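Aldehyde dehydrogenase (Staphylococcus aureus, PDB 6K10) oxidises the aldehyde 4,4'-diaponeurosporen-4-al to 4,4'-diaponeurosporenoic acid, using NAD+, in the biosynthesis of the virulence-associated carotenoid staphyloxanthin. Local coordinates at residues Glu179-Ile184 and Gly200-Gln205; Val115-Pro120 and Asp429-Glu434; Ala338-Glu343 and Pro350-Gln355; Gly242-Ala247 and Pro327-His332; Asp50-Leu55 and Val64-Thr69. The protein carries 1 engineered substitution. One frame throughout, in Å; residues are numbered along the deposited sequence.

Contact 1. Residues Glu179-Ile184 and Gly200-Gln205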
# COMPACT_ATOMS: atom_id res chain seq x y z
N GLU A 179 -17.94 -17.82 -8.39
CA GLU A 179 -18.03 -17.42 -6.99
C GLU A 179 -17.06 -16.29 -6.69
O GLU A 179 -17.39 -15.36 -5.95
CB GLU A 179 -17.77 -18.62 -6.07
CG GLU A 179 -18.95 -19.58 -5.95
CD GLU A 179 -19.24 -20.32 -7.24
OE1 GLU A 179 -20.42 -20.42 -7.60
OE2 GLU A 179 -18.28 -20.78 -7.89
N THR A 180 -15.85 -16.37 -7.26
CA THR A 180 -14.91 -15.26 -7.13
C THR A 180 -15.47 -14.00 -7.76
O THR A 180 -15.33 -12.90 -7.20
CB THR A 180 -13.58 -15.63 -7.79
OG1 THR A 180 -13.05 -16.81 -7.18
CG2 THR A 180 -12.57 -14.49 -7.64
N GLN A 181 -16.13 -14.13 -8.91
CA GLN A 181 -16.75 -12.99 -9.57
C GLN A 181 -17.77 -12.31 -8.66
O GLN A 181 -17.80 -11.08 -8.56
CB GLN A 181 -17.41 -13.43 -10.87
CG GLN A 181 -17.50 -12.36 -11.94
CD GLN A 181 -16.16 -12.08 -12.59
OE1 GLN A 181 -15.64 -10.97 -12.52
NE2 GLN A 181 -15.60 -13.09 -13.24
N THR A 182 -18.60 -13.11 -7.99
CA THR A 182 -19.59 -12.54 -7.08
C THR A 182 -18.93 -11.79 -5.93
O THR A 182 -19.41 -10.73 -5.51
CB THR A 182 -20.50 -13.65 -6.55
OG1 THR A 182 -21.12 -14.33 -7.64
CG2 THR A 182 -21.57 -13.07 -5.64
N LEU A 183 -17.82 -12.32 -5.42
CA LEU A 183 -17.19 -11.74 -4.24
C LEU A 183 -16.47 -10.44 -4.56
O LEU A 183 -16.56 -9.47 -3.79
CB LEU A 183 -16.23 -12.75 -3.61
CG LEU A 183 -16.90 -13.91 -2.88
CD1 LEU A 183 -15.94 -15.08 -2.73
CD2 LEU A 183 -17.38 -13.44 -1.52
N ILE A 184 -15.76 -10.38 -5.69
CA ILE A 184 -14.93 -9.21 -5.99
C ILE A 184 -15.75 -7.99 -6.39
O ILE A 184 -15.20 -6.88 -6.41
CB ILE A 184 -13.90 -9.53 -7.09
CG1 ILE A 184 -14.59 -10.01 -8.37
CG2 ILE A 184 -12.89 -10.55 -6.60
CD1 ILE A 184 -13.62 -10.34 -9.49
N GLY A 200 -5.72 -11.97 -11.37
CA GLY A 200 -5.37 -10.77 -10.62
C GLY A 200 -5.83 -9.50 -11.30
O GLY A 200 -6.26 -8.55 -10.64
N LYS A 201 -5.75 -9.46 -12.63
CA LYS A 201 -6.26 -8.31 -13.37
C LYS A 201 -7.77 -8.16 -13.18
O LYS A 201 -8.28 -7.04 -13.05
CB LYS A 201 -5.92 -8.44 -14.86
CG LYS A 201 -4.43 -8.33 -15.17
N ILE A 202 -8.50 -9.28 -13.16
CA ILE A 202 -9.95 -9.23 -12.99
C ILE A 202 -10.29 -8.76 -11.58
O ILE A 202 -11.17 -7.90 -11.39
CB ILE A 202 -10.57 -10.61 -13.29
CG1 ILE A 202 -10.32 -11.01 -14.74
CG2 ILE A 202 -12.06 -10.62 -12.97
CD1 ILE A 202 -10.70 -12.44 -15.06
N VAL A 203 -9.62 -9.32 -10.57
CA VAL A 203 -9.84 -8.91 -9.18
C VAL A 203 -9.61 -7.42 -9.02
O VAL A 203 -10.39 -6.72 -8.36
CB VAL A 203 -8.92 -9.72 -8.24
CG1 VAL A 203 -8.95 -9.16 -6.83
CG2 VAL A 203 -9.30 -11.19 -8.26
N TYR A 204 -8.55 -6.90 -9.63
CA TYR A 204 -8.12 -5.54 -9.38
C TYR A 204 -8.92 -4.52 -10.18
O TYR A 204 -9.03 -3.37 -9.75
CB TYR A 204 -6.62 -5.45 -9.65
CG TYR A 204 -5.97 -4.12 -9.35
CD1 TYR A 204 -6.04 -3.58 -8.08
CD2 TYR A 204 -5.17 -3.49 -10.28
CE1 TYR A 204 -5.42 -2.38 -7.77
CE2 TYR A 204 -4.53 -2.30 -9.99
CZ TYR A 204 -4.66 -1.75 -8.73
OH TYR A 204 -4.02 -0.57 -8.43
N GLN A 205 -9.49 -4.92 -11.32
CA GLN A 205 -10.43 -4.04 -12.01
C GLN A 205 -11.77 -4.00 -11.29
O GLN A 205 -12.39 -2.93 -11.19
CB GLN A 205 -10.61 -4.51 -13.46
CG GLN A 205 -9.38 -4.33 -14.33
CD GLN A 205 -9.51 -5.00 -15.68
OE1 GLN A 205 -8.79 -5.95 -15.99
NE2 GLN A 205 -10.45 -4.52 -16.49
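I184 supplies both of the purely apolar contacts here, each made by a different branch. Its CD1 methyl lies 3.8 Å from I202 CG2, and its CG2 methyl meets V203 CG2 at 4.0 Å. The split follows from the torsions: chi1 of 58° sets CG1 between the backbone N and the carbonyl carbon, while an extended chi2 carries CD1 out to I202. The isoleucine crosses V203 at about a right angle, and I184 CG2 lies against both V203 methyls, nearer CG2.

One further contact pairs a polar atom with a methyl. The chain of Q181 bends at chi2 (74°) and brings OE1 to 3.6 Å from I202 CG2, nearer the surface than the I184-V203 pair.

No hydrogen bond joins the segments; the short helix axes approach to 10.0 Å, their N-to-C directions 29° apart. On the sheet side, I184, V203 and T180 all pack on I118 of strand 104-118. On its far flank, helix 197-209 reaches the second subunit, where Y204 OH bonds to V212 O of that chain.

Two nearly parallel helices on one face of the parallel part of a mixed sheet, with strand 190-194 between them in sequence, are the alpha/beta layering of the Rossmann-like NAD-binding domain of aldehyde dehydrogenases; in relatives the adenine end of the cofactor probably lies near this helix pair.

Contact 2. Residues Val115-Pro120 and Asp429-Glu434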
# COMPACT_ATOMS: atom_id res chain seq x y z
N VAL A 115 -12.98 -8.20 5.04
CA VAL A 115 -11.96 -8.37 4.00
C VAL A 115 -12.20 -9.68 3.26
O VAL A 115 -12.86 -10.60 3.75
CB VAL A 115 -10.53 -8.32 4.58
CG1 VAL A 115 -10.34 -7.07 5.42
CG2 VAL A 115 -10.24 -9.57 5.40
N LEU A 116 -11.63 -9.76 2.06
CA LEU A 116 -11.72 -10.92 1.19
C LEU A 116 -10.34 -11.50 0.97
O LEU A 116 -9.39 -10.75 0.69
CB LEU A 116 -12.35 -10.54 -0.16
CG LEU A 116 -12.41 -11.63 -1.23
CD1 LEU A 116 -13.19 -12.85 -0.73
CD2 LEU A 116 -13.01 -11.09 -2.51
N ILE A 117 -10.22 -12.82 1.10
CA ILE A 117 -8.96 -13.52 0.89
C ILE A 117 -9.19 -14.59 -0.16
O ILE A 117 -10.03 -15.49 0.02
CB ILE A 117 -8.44 -14.14 2.20
CG1 ILE A 117 -8.10 -13.05 3.21
CG2 ILE A 117 -7.22 -15.01 1.92
CD1 ILE A 117 -7.75 -13.56 4.58
N ILE A 118 -8.45 -14.50 -1.27
CA ILE A 118 -8.53 -15.46 -2.37
C ILE A 118 -7.22 -16.23 -2.41
O ILE A 118 -6.14 -15.63 -2.45
CB ILE A 118 -8.79 -14.76 -3.71
CG1 ILE A 118 -10.09 -13.95 -3.66
CG2 ILE A 118 -8.83 -15.77 -4.85
CD1 ILE A 118 -10.22 -12.95 -4.79
N ALA A 119 -7.31 -17.56 -2.43
CA ALA A 119 -6.11 -18.38 -2.40
C ALA A 119 -6.08 -19.36 -3.57
O ALA A 119 -7.12 -19.91 -3.94
CB ALA A 119 -6.00 -19.16 -1.09
N PRO A 120 -4.90 -19.61 -4.15
CA PRO A 120 -4.81 -20.52 -5.29
C PRO A 120 -4.56 -21.96 -4.87
O PRO A 120 -4.66 -22.28 -3.68
CB PRO A 120 -3.63 -19.96 -6.08
CG PRO A 120 -2.71 -19.45 -5.01
CD PRO A 120 -3.60 -18.97 -3.87
N ASP A 429 0.07 -5.47 9.10
CA ASP A 429 0.06 -4.15 8.47
C ASP A 429 -0.88 -4.10 7.27
O ASP A 429 -1.59 -3.11 7.07
CB ASP A 429 1.48 -3.77 8.03
CG ASP A 429 2.43 -3.60 9.20
OD1 ASP A 429 1.97 -3.48 10.35
OD2 ASP A 429 3.66 -3.59 8.96
N THR A 430 -0.89 -5.17 6.46
CA THR A 430 -1.67 -5.17 5.23
C THR A 430 -3.16 -4.96 5.51
O THR A 430 -3.84 -4.25 4.77
CB THR A 430 -1.43 -6.47 4.46
OG1 THR A 430 -0.10 -6.47 3.94
CG2 THR A 430 -2.42 -6.64 3.32
N PHE A 431 -3.67 -5.55 6.59
CA PHE A 431 -5.07 -5.43 6.96
C PHE A 431 -5.31 -4.37 8.03
O PHE A 431 -6.33 -4.42 8.72
CB PHE A 431 -5.61 -6.79 7.41
CG PHE A 431 -5.57 -7.84 6.34
CD1 PHE A 431 -6.55 -7.89 5.36
CD2 PHE A 431 -4.56 -8.79 6.31
CE1 PHE A 431 -6.52 -8.85 4.37
CE2 PHE A 431 -4.53 -9.76 5.32
CZ PHE A 431 -5.51 -9.78 4.35
N THR A 432 -4.40 -3.41 8.16
CA THR A 432 -4.48 -2.37 9.17
C THR A 432 -4.45 -1.01 8.49
O THR A 432 -3.60 -0.76 7.62
CB THR A 432 -3.33 -2.48 10.17
OG1 THR A 432 -3.50 -3.65 10.97
CG2 THR A 432 -3.26 -1.25 11.07
N HIS A 433 -5.37 -0.13 8.87
CA HIS A 433 -5.24 1.28 8.54
C HIS A 433 -4.56 1.99 9.70
O HIS A 433 -5.02 1.90 10.84
CB HIS A 433 -6.59 1.94 8.26
CG HIS A 433 -6.49 3.43 8.16
ND1 HIS A 433 -7.24 4.28 8.94
CD2 HIS A 433 -5.70 4.22 7.40
CE1 HIS A 433 -6.93 5.53 8.65
NE2 HIS A 433 -5.99 5.52 7.71
N GLU A 434 -3.47 2.69 9.40
CA GLU A 434 -2.78 3.48 10.41
C GLU A 434 -3.39 4.87 10.44
O GLU A 434 -3.35 5.60 9.44
CB GLU A 434 -1.28 3.52 10.11
CG GLU A 434 -0.60 2.18 10.40
CD GLU A 434 0.91 2.27 10.40
OE1 GLU A 434 1.45 3.21 9.77
OE2 GLU A 434 1.55 1.40 11.02
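V115, on an extended strand, and F431, at a break between helix and strand, are the nearest residues by backbone, yet their CA atoms stand 8.1 Å apart, so side chains must bridge the gap. Strand 104-118 belongs to the Rossmann-like sheet, where it hydrogen-bonds in parallel with strands 141-145 and 190-194. F431 is the first residue to leave the helical conformation after helix 425-430, and the turn is held by T432 N bonded to D429 O at 3.0 Å. The side chain of F431 points from this bend toward the strand while the chain itself departs into strand 432-439.

Packing is wholly apolar and buried. V115 comes at the ring obliquely, with both methyls along the CD1-CE1 bond: CG1 is 3.9 Å from F431 CD1, and CG2 is 3.9 Å from F431 CE1. The ring is brought there by chi1 of -63°, with CG anti to the carbonyl carbon. T430 CG2 lies over one ring face toward the rim, and the ring of Y190 meets that of F431 with planes at about 60°. N140 ND2 bonds to F431 O, tying the bend to the loop residue just before strand 141-145. E434 OE1 forms a salt bridge with R421 NH2 of the second subunit. At the far end of the ring, F431 CZ is touched by I117 CG1 at 4.3 Å.

Contact 3. Residues Ala338-Glu343 and Pro350-Gln355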
# COMPACT_ATOMS: atom_id res chain seq x y z
N ALA A 338 8.84 -22.27 -26.59
CA ALA A 338 7.54 -22.25 -25.92
C ALA A 338 7.71 -22.21 -24.41
O ALA A 338 6.92 -21.58 -23.70
CB ALA A 338 6.71 -23.46 -26.34
N ILE A 339 8.75 -22.87 -23.90
CA ILE A 339 9.00 -22.92 -22.47
C ILE A 339 9.39 -21.55 -21.91
O ILE A 339 9.31 -21.33 -20.70
CB ILE A 339 10.07 -23.98 -22.16
CG1 ILE A 339 10.07 -24.34 -20.68
CG2 ILE A 339 11.44 -23.50 -22.60
CD1 ILE A 339 8.89 -25.17 -20.25
N MET A 340 9.80 -20.61 -22.76
CA MET A 340 10.16 -19.27 -22.33
C MET A 340 9.05 -18.25 -22.58
O MET A 340 9.29 -17.05 -22.42
CB MET A 340 11.45 -18.82 -23.01
CG MET A 340 12.69 -19.56 -22.52
SD MET A 340 12.89 -19.46 -20.73
CE MET A 340 13.08 -17.69 -20.52
N GLN A 341 7.86 -18.71 -22.95
CA GLN A 341 6.74 -17.81 -23.23
C GLN A 341 5.70 -17.78 -22.12
O GLN A 341 4.82 -16.91 -22.16
CB GLN A 341 6.05 -18.21 -24.54
CG GLN A 341 7.00 -18.40 -25.71
CD GLN A 341 7.87 -17.20 -25.97
OE1 GLN A 341 7.41 -16.06 -25.94
NE2 GLN A 341 9.15 -17.44 -26.21
N GLU A 342 5.76 -18.69 -21.15
CA GLU A 342 4.77 -18.75 -20.09
C GLU A 342 5.45 -19.11 -18.78
O GLU A 342 6.51 -19.74 -18.77
CB GLU A 342 3.67 -19.78 -20.41
CG GLU A 342 4.15 -21.22 -20.47
CD GLU A 342 3.02 -22.22 -20.64
OE1 GLU A 342 2.69 -22.57 -21.79
OE2 GLU A 342 2.46 -22.67 -19.61
N GLU A 343 4.83 -18.69 -17.67
CA GLU A 343 5.27 -19.16 -16.37
C GLU A 343 5.10 -20.67 -16.30
O GLU A 343 3.99 -21.19 -16.47
CB GLU A 343 4.47 -18.47 -15.26
CG GLU A 343 4.85 -18.91 -13.84
CD GLU A 343 4.23 -18.04 -12.77
OE1 GLU A 343 3.44 -17.13 -13.11
OE2 GLU A 343 4.55 -18.24 -11.57
N PRO A 350 14.40 -24.87 -17.86
CA PRO A 350 15.20 -24.54 -19.04
C PRO A 350 16.47 -23.80 -18.66
O PRO A 350 16.49 -23.00 -17.72
CB PRO A 350 14.27 -23.63 -19.86
CG PRO A 350 13.32 -23.06 -18.87
CD PRO A 350 13.16 -24.07 -17.77
N ILE A 351 17.54 -24.08 -19.41
CA ILE A 351 18.86 -23.52 -19.14
C ILE A 351 19.31 -22.76 -20.38
O ILE A 351 19.47 -23.35 -21.45
CB ILE A 351 19.86 -24.61 -18.76
CG1 ILE A 351 19.43 -25.29 -17.46
CG2 ILE A 351 21.27 -24.04 -18.63
CD1 ILE A 351 20.16 -26.58 -17.17
N LEU A 352 19.50 -21.45 -20.24
CA LEU A 352 19.98 -20.58 -21.30
C LEU A 352 21.36 -20.06 -20.93
O LEU A 352 21.67 -19.84 -19.76
CB LEU A 352 19.04 -19.40 -21.54
CG LEU A 352 17.59 -19.62 -22.01
CD1 LEU A 352 16.69 -20.10 -20.88
CD2 LEU A 352 17.04 -18.35 -22.64
N THR A 353 22.20 -19.84 -21.94
CA THR A 353 23.55 -19.35 -21.72
C THR A 353 23.67 -17.87 -22.05
O THR A 353 22.91 -17.33 -22.86
CB THR A 353 24.57 -20.13 -22.55
OG1 THR A 353 24.36 -19.87 -23.94
CG2 THR A 353 24.43 -21.59 -22.31
N TYR A 354 24.63 -17.22 -21.40
CA TYR A 354 24.97 -15.83 -21.68
C TYR A 354 26.48 -15.69 -21.64
O TYR A 354 27.18 -16.51 -21.05
CB TYR A 354 24.28 -14.87 -20.69
CG TYR A 354 24.85 -14.89 -19.28
CD1 TYR A 354 25.92 -14.07 -18.93
CD2 TYR A 354 24.32 -15.72 -18.30
CE1 TYR A 354 26.44 -14.07 -17.65
CE2 TYR A 354 24.84 -15.73 -17.01
CZ TYR A 354 25.90 -14.90 -16.70
OH TYR A 354 26.43 -14.90 -15.43
N GLN A 355 26.99 -14.64 -22.28
CA GLN A 355 28.43 -14.43 -22.33
C GLN A 355 28.92 -13.37 -21.35
O GLN A 355 30.05 -13.46 -20.87
CB GLN A 355 28.87 -14.03 -23.75
CG GLN A 355 28.85 -15.18 -24.73
CD GLN A 355 29.69 -14.91 -25.97
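P350 meets I339 at two neighbouring ring carbons, part of the packing between the loop 338-343 and strand 348-354 of the mixed sheet of the catalytic domain, where the strand runs parallel to strands 256-260 and 324-330. The loop precedes this strand, and E342 and E343 begin the EEIFGP sequence characteristic of aldehyde dehydrogenases.

Among the carbon contacts, the two branches of I339 divide the work. CG1, anti to the backbone N (chi1 -164°), approaches P350 CG at 3.9 Å, and CG2 approaches P350 CB at the same 3.9 Å. P350 and L352 point to the loop side of the strand, whereas I351 turns the other way and packs on helix 264-279.

Hydrogen bonds act within the loop and beyond it, not between the segments. A short 3-10 turn is evidenced by Q341 N to A338 O at 3.1 Å, and it sets I339 and M340 against the strand. Outside the pair, K221 NZ takes both I339 O and E342 O, and R367 NH2 takes M340 O, so several loop carbonyls are bound by cationic side chains.

Sulfur contacts complete the interface. M340 is bent at chi2 (-55°) and chi3 (-62°) and runs alongside L352, the two side chains heading opposite ways. Its SD atom is shared, 4.1 Å from P350 CG and 3.9 Å from L352 CD1.

Contact 4. Residues Gly242-Ala247 and Pro327-His332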
# COMPACT_ATOMS: atom_id res chain seq x y z
N GLY A 242 14.68 -25.30 -4.34
CA GLY A 242 13.63 -24.33 -4.61
C GLY A 242 12.80 -24.64 -5.84
O GLY A 242 11.65 -24.21 -5.92
N LYS A 243 13.36 -25.38 -6.80
CA LYS A 243 12.66 -25.66 -8.04
C LYS A 243 11.71 -26.85 -7.93
O LYS A 243 10.58 -26.77 -8.40
CB LYS A 243 13.67 -25.91 -9.17
CG LYS A 243 13.04 -26.45 -10.46
CD LYS A 243 12.02 -25.46 -11.01
CE LYS A 243 11.65 -25.78 -12.45
NZ LYS A 243 10.81 -24.69 -13.04
N PHE A 244 12.14 -27.94 -7.31
CA PHE A 244 11.39 -29.19 -7.37
C PHE A 244 10.62 -29.49 -6.09
O PHE A 244 9.92 -30.51 -6.03
CB PHE A 244 12.33 -30.33 -7.75
CG PHE A 244 12.91 -30.16 -9.12
CD1 PHE A 244 12.11 -30.32 -10.24
CD2 PHE A 244 14.23 -29.77 -9.30
CE1 PHE A 244 12.62 -30.14 -11.51
CE2 PHE A 244 14.74 -29.59 -10.56
CZ PHE A 244 13.94 -29.77 -11.67
N THR A 245 10.72 -28.63 -5.08
CA THR A 245 9.70 -28.58 -4.04
C THR A 245 8.35 -28.30 -4.68
O THR A 245 8.22 -27.44 -5.56
CB THR A 245 10.05 -27.50 -3.02
OG1 THR A 245 11.19 -27.90 -2.25
CG2 THR A 245 8.88 -27.23 -2.08
N ASN A 246 7.33 -29.05 -4.24
CA ASN A 246 5.96 -28.92 -4.75
C ASN A 246 5.89 -29.15 -6.26
O ASN A 246 5.00 -28.62 -6.93
CB ASN A 246 5.35 -27.56 -4.39
CG ASN A 246 3.83 -27.60 -4.34
OD1 ASN A 246 3.23 -28.64 -4.09
ND2 ASN A 246 3.21 -26.45 -4.59
N ALA A 247 6.82 -29.93 -6.79
CA ALA A 247 6.89 -30.25 -8.22
C ALA A 247 6.92 -28.98 -9.07
O ALA A 247 6.35 -28.92 -10.16
CB ALA A 247 5.73 -31.15 -8.64
N PRO A 327 11.29 -34.52 -12.83
CA PRO A 327 12.18 -33.36 -12.94
C PRO A 327 12.92 -33.37 -14.26
O PRO A 327 13.56 -34.36 -14.62
CB PRO A 327 13.12 -33.54 -11.75
CG PRO A 327 12.28 -34.22 -10.73
CD PRO A 327 11.39 -35.17 -11.51
N THR A 328 12.83 -32.27 -14.99
CA THR A 328 13.31 -32.20 -16.36
C THR A 328 14.19 -30.98 -16.56
O THR A 328 13.80 -29.87 -16.18
CB THR A 328 12.14 -32.17 -17.35
OG1 THR A 328 11.30 -33.31 -17.13
CG2 THR A 328 12.65 -32.18 -18.78
N LEU A 329 15.36 -31.18 -17.15
CA LEU A 329 16.27 -30.10 -17.51
C LEU A 329 16.29 -29.95 -19.03
O LEU A 329 16.28 -30.95 -19.75
CB LEU A 329 17.69 -30.37 -17.00
CG LEU A 329 17.86 -30.69 -15.51
CD1 LEU A 329 19.33 -30.89 -15.18
CD2 LEU A 329 17.26 -29.59 -14.65
N LEU A 330 16.33 -28.71 -19.50
CA LEU A 330 16.39 -28.41 -20.93
C LEU A 330 17.64 -27.59 -21.23
O LEU A 330 17.98 -26.67 -20.47
CB LEU A 330 15.16 -27.63 -21.39
CG LEU A 330 13.78 -28.19 -21.08
CD1 LEU A 330 12.72 -27.18 -21.50
CD2 LEU A 330 13.56 -29.53 -21.77
N ASP A 331 18.30 -27.91 -22.33
CA ASP A 331 19.49 -27.21 -22.78
C ASP A 331 19.23 -26.56 -24.14
O ASP A 331 18.28 -26.92 -24.84
CB ASP A 331 20.69 -28.16 -22.86
CG ASP A 331 22.01 -27.44 -22.93
OD1 ASP A 331 22.04 -26.20 -22.76
OD2 ASP A 331 23.04 -28.12 -23.14
N HIS A 332 20.08 -25.59 -24.49
CA HIS A 332 20.00 -24.89 -25.77
C HIS A 332 18.66 -24.18 -25.96
O HIS A 332 18.15 -24.06 -27.08
CB HIS A 332 20.26 -25.84 -26.95
CG HIS A 332 21.55 -26.60 -26.83
ND1 HIS A 332 21.60 -27.97 -26.72
CD2 HIS A 332 22.84 -26.17 -26.82
CE1 HIS A 332 22.86 -28.36 -26.64
NE2 HIS A 332 23.63 -27.29 -26.70
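P327 lies over one face of the F244 ring, an arrangement that satisfies a CH-pi contact: its CB is 3.8 Å from the ring centroid, 27° off the normal. The ring is turned toward P327 with CG anti to the carbonyl carbon (chi1 -64°). The proline is displaced toward the rim, and the closest pair, P327 CB and F244 CE1 at 3.4 Å, is tight for two carbons. Across the ring, the opposite face is covered by the neighbouring K243, whose CG sits 3.5 Å above the plane of F244 and over its centre. The phenyl group is therefore sandwiched between proline and lysine aliphatic carbons, which should hinder its rotation about chi2. L329 comes from a third direction, at the edge and near the ring plane, with CD2 4.5 Å from F244 CZ.

Beyond the ring face it covers, K243 bonds through NZ to three carbonyls, those of P254, G346 and I348. The C-terminal part of helix 232-244 is packed by F244 against P327 and L329 of the broken strand 324-330, with F244 also resting on L275 and Y279 of helix 264-279. The strand in turn pairs in parallel with strand 348-354 and antiparallel with strand 312-314.

Contact 5. Residues Asp50-Leu55 and Val64-Thr69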
# COMPACT_ATOMS: atom_id res chain seq x y z
N ASP A 50 -6.17 -34.57 8.84
CA ASP A 50 -7.02 -34.36 7.66
C ASP A 50 -6.39 -33.39 6.68
O ASP A 50 -6.55 -33.55 5.46
CB ASP A 50 -8.40 -33.87 8.09
CG ASP A 50 -8.91 -34.56 9.34
OD1 ASP A 50 -8.40 -34.25 10.44
OD2 ASP A 50 -9.82 -35.40 9.23
N ILE A 51 -5.68 -32.37 7.18
CA ILE A 51 -5.00 -31.44 6.29
C ILE A 51 -3.88 -32.14 5.53
O ILE A 51 -3.74 -31.97 4.31
CB ILE A 51 -4.46 -30.23 7.08
CG1 ILE A 51 -5.61 -29.49 7.77
CG2 ILE A 51 -3.71 -29.28 6.16
CD1 ILE A 51 -5.16 -28.61 8.91
N LEU A 52 -3.08 -32.94 6.23
CA LEU A 52 -2.01 -33.69 5.57
C LEU A 52 -2.58 -34.65 4.53
O LEU A 52 -2.02 -34.79 3.44
CB LEU A 52 -1.18 -34.45 6.60
CG LEU A 52 -0.30 -33.64 7.56
CD1 LEU A 52 0.30 -34.55 8.62
CD2 LEU A 52 0.79 -32.92 6.79
N GLU A 53 -3.69 -35.31 4.86
CA GLU A 53 -4.32 -36.23 3.90
C GLU A 53 -4.80 -35.48 2.66
O GLU A 53 -4.59 -35.94 1.53
CB GLU A 53 -5.48 -36.96 4.56
CG GLU A 53 -5.08 -38.13 5.44
CD GLU A 53 -6.06 -38.37 6.57
OE1 GLU A 53 -7.29 -38.34 6.32
OE2 GLU A 53 -5.61 -38.59 7.72
N ALA A 54 -5.44 -34.33 2.87
CA ALA A 54 -5.97 -33.56 1.74
C ALA A 54 -4.85 -33.04 0.85
O ALA A 54 -4.95 -33.09 -0.38
CB ALA A 54 -6.84 -32.42 2.26
N LEU A 55 -3.78 -32.52 1.46
CA LEU A 55 -2.64 -32.06 0.67
C LEU A 55 -2.00 -33.21 -0.09
O LEU A 55 -1.54 -33.04 -1.23
CB LEU A 55 -1.61 -31.40 1.59
CG LEU A 55 -2.04 -30.07 2.21
CD1 LEU A 55 -1.12 -29.67 3.35
CD2 LEU A 55 -2.08 -28.99 1.14
N VAL A 64 6.45 -34.23 5.20
CA VAL A 64 7.54 -33.34 5.58
C VAL A 64 7.40 -32.00 4.87
O VAL A 64 7.44 -30.93 5.49
CB VAL A 64 8.90 -33.99 5.28
CG1 VAL A 64 10.04 -33.00 5.52
CG2 VAL A 64 9.09 -35.24 6.13
N GLU A 65 7.22 -32.04 3.55
CA GLU A 65 7.04 -30.81 2.78
C GLU A 65 5.77 -30.09 3.19
O GLU A 65 5.75 -28.86 3.29
CB GLU A 65 7.02 -31.14 1.29
CG GLU A 65 7.56 -30.04 0.39
CD GLU A 65 7.36 -30.36 -1.07
OE1 GLU A 65 8.29 -30.91 -1.70
OE2 GLU A 65 6.26 -30.06 -1.60
N ALA A 66 4.69 -30.84 3.43
CA ALA A 66 3.43 -30.22 3.82
C ALA A 66 3.53 -29.53 5.17
O ALA A 66 2.88 -28.51 5.40
CB ALA A 66 2.32 -31.27 3.85
N TYR A 67 4.35 -30.07 6.08
CA TYR A 67 4.49 -29.43 7.38
C TYR A 67 5.37 -28.19 7.30
O TYR A 67 5.08 -27.17 7.93
CB TYR A 67 5.05 -30.41 8.41
CG TYR A 67 4.34 -30.30 9.73
CD1 TYR A 67 3.17 -31.00 9.97
CD2 TYR A 67 4.82 -29.46 10.73
CE1 TYR A 67 2.51 -30.90 11.17
CE2 TYR A 67 4.16 -29.35 11.94
CZ TYR A 67 3.00 -30.06 12.15
OH TYR A 67 2.34 -29.95 13.35
N ALA A 68 6.45 -28.25 6.51
CA ALA A 68 7.37 -27.12 6.45
C ALA A 68 6.79 -25.95 5.66
O ALA A 68 7.15 -24.80 5.92
CB ALA A 68 8.70 -27.56 5.84
N THR A 69 5.90 -26.21 4.70
CA THR A 69 5.41 -25.16 3.82
C THR A 69 3.94 -24.81 4.02
O THR A 69 3.48 -23.82 3.45
CB THR A 69 5.62 -25.55 2.35
OG1 THR A 69 4.80 -26.68 2.02
CG2 THR A 69 7.08 -25.88 2.09
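E65 O is gripped twice by T69: the hydroxyl OG1 donates to it at 2.7 Å, and the backbone N of T69 bonds to E65 O at 3.0 Å. The two donors approach from opposite faces of the carbonyl plane, OG1 lying 37° out of it. Chi1 of 66° at T69 turns the hydroxyl back along the helix, which widens here into a pi-type turn over 67-69.

Across the contact the meeting is apolar, centred on A66 CB. L52 CD2 touches it at 3.7 Å and L55 CD1 at 3.8 Å, so this one methyl is held between two leucines a turn apart on helix 48-59. L52 and A66 are also the nearest residues by backbone, with CA atoms 6.7 Å apart.

These are consecutive helices joined by a short connection. Their axes pass at 10.1 Å with 115° between directions, so they form a steeply crossed pair of consecutive helices in the N-terminal helical region rather than an antiparallel hairpin.

L52 CD2 also reaches the Y67 ring, at its edge and near its plane, 4.4 Å from CD1. The hydroxyl of Y67 bonds E48 OE1 just before the first segment, while the ring of Y67 meets F457 of the second subunit edge-to-face. L55 lies deeper, packing on P124 as well.

Contacts 1 and 2 share the Rossmann-like layer: their centres are 15 Å apart, and L183 CB packs against L116 CD2 at 3.8 Å. Both lie near the predicted active-site E217, whose side chain is about 11 Å from that of V203 and about 10 Å from that of F431. Contacts 3 and 4 lie in the catalytic domain on neighbouring strands, centres 12 Å apart, linked by a probable hydrogen bond from I351 N to L330 O at 2.8 Å. Contact 5 touches contact 4 where N246 N lies near the E65 carboxylate, though their centres are 22 Å apart. Contacts 1, 2 and 5 also reach the second subunit; contacts 3 and 4 do not.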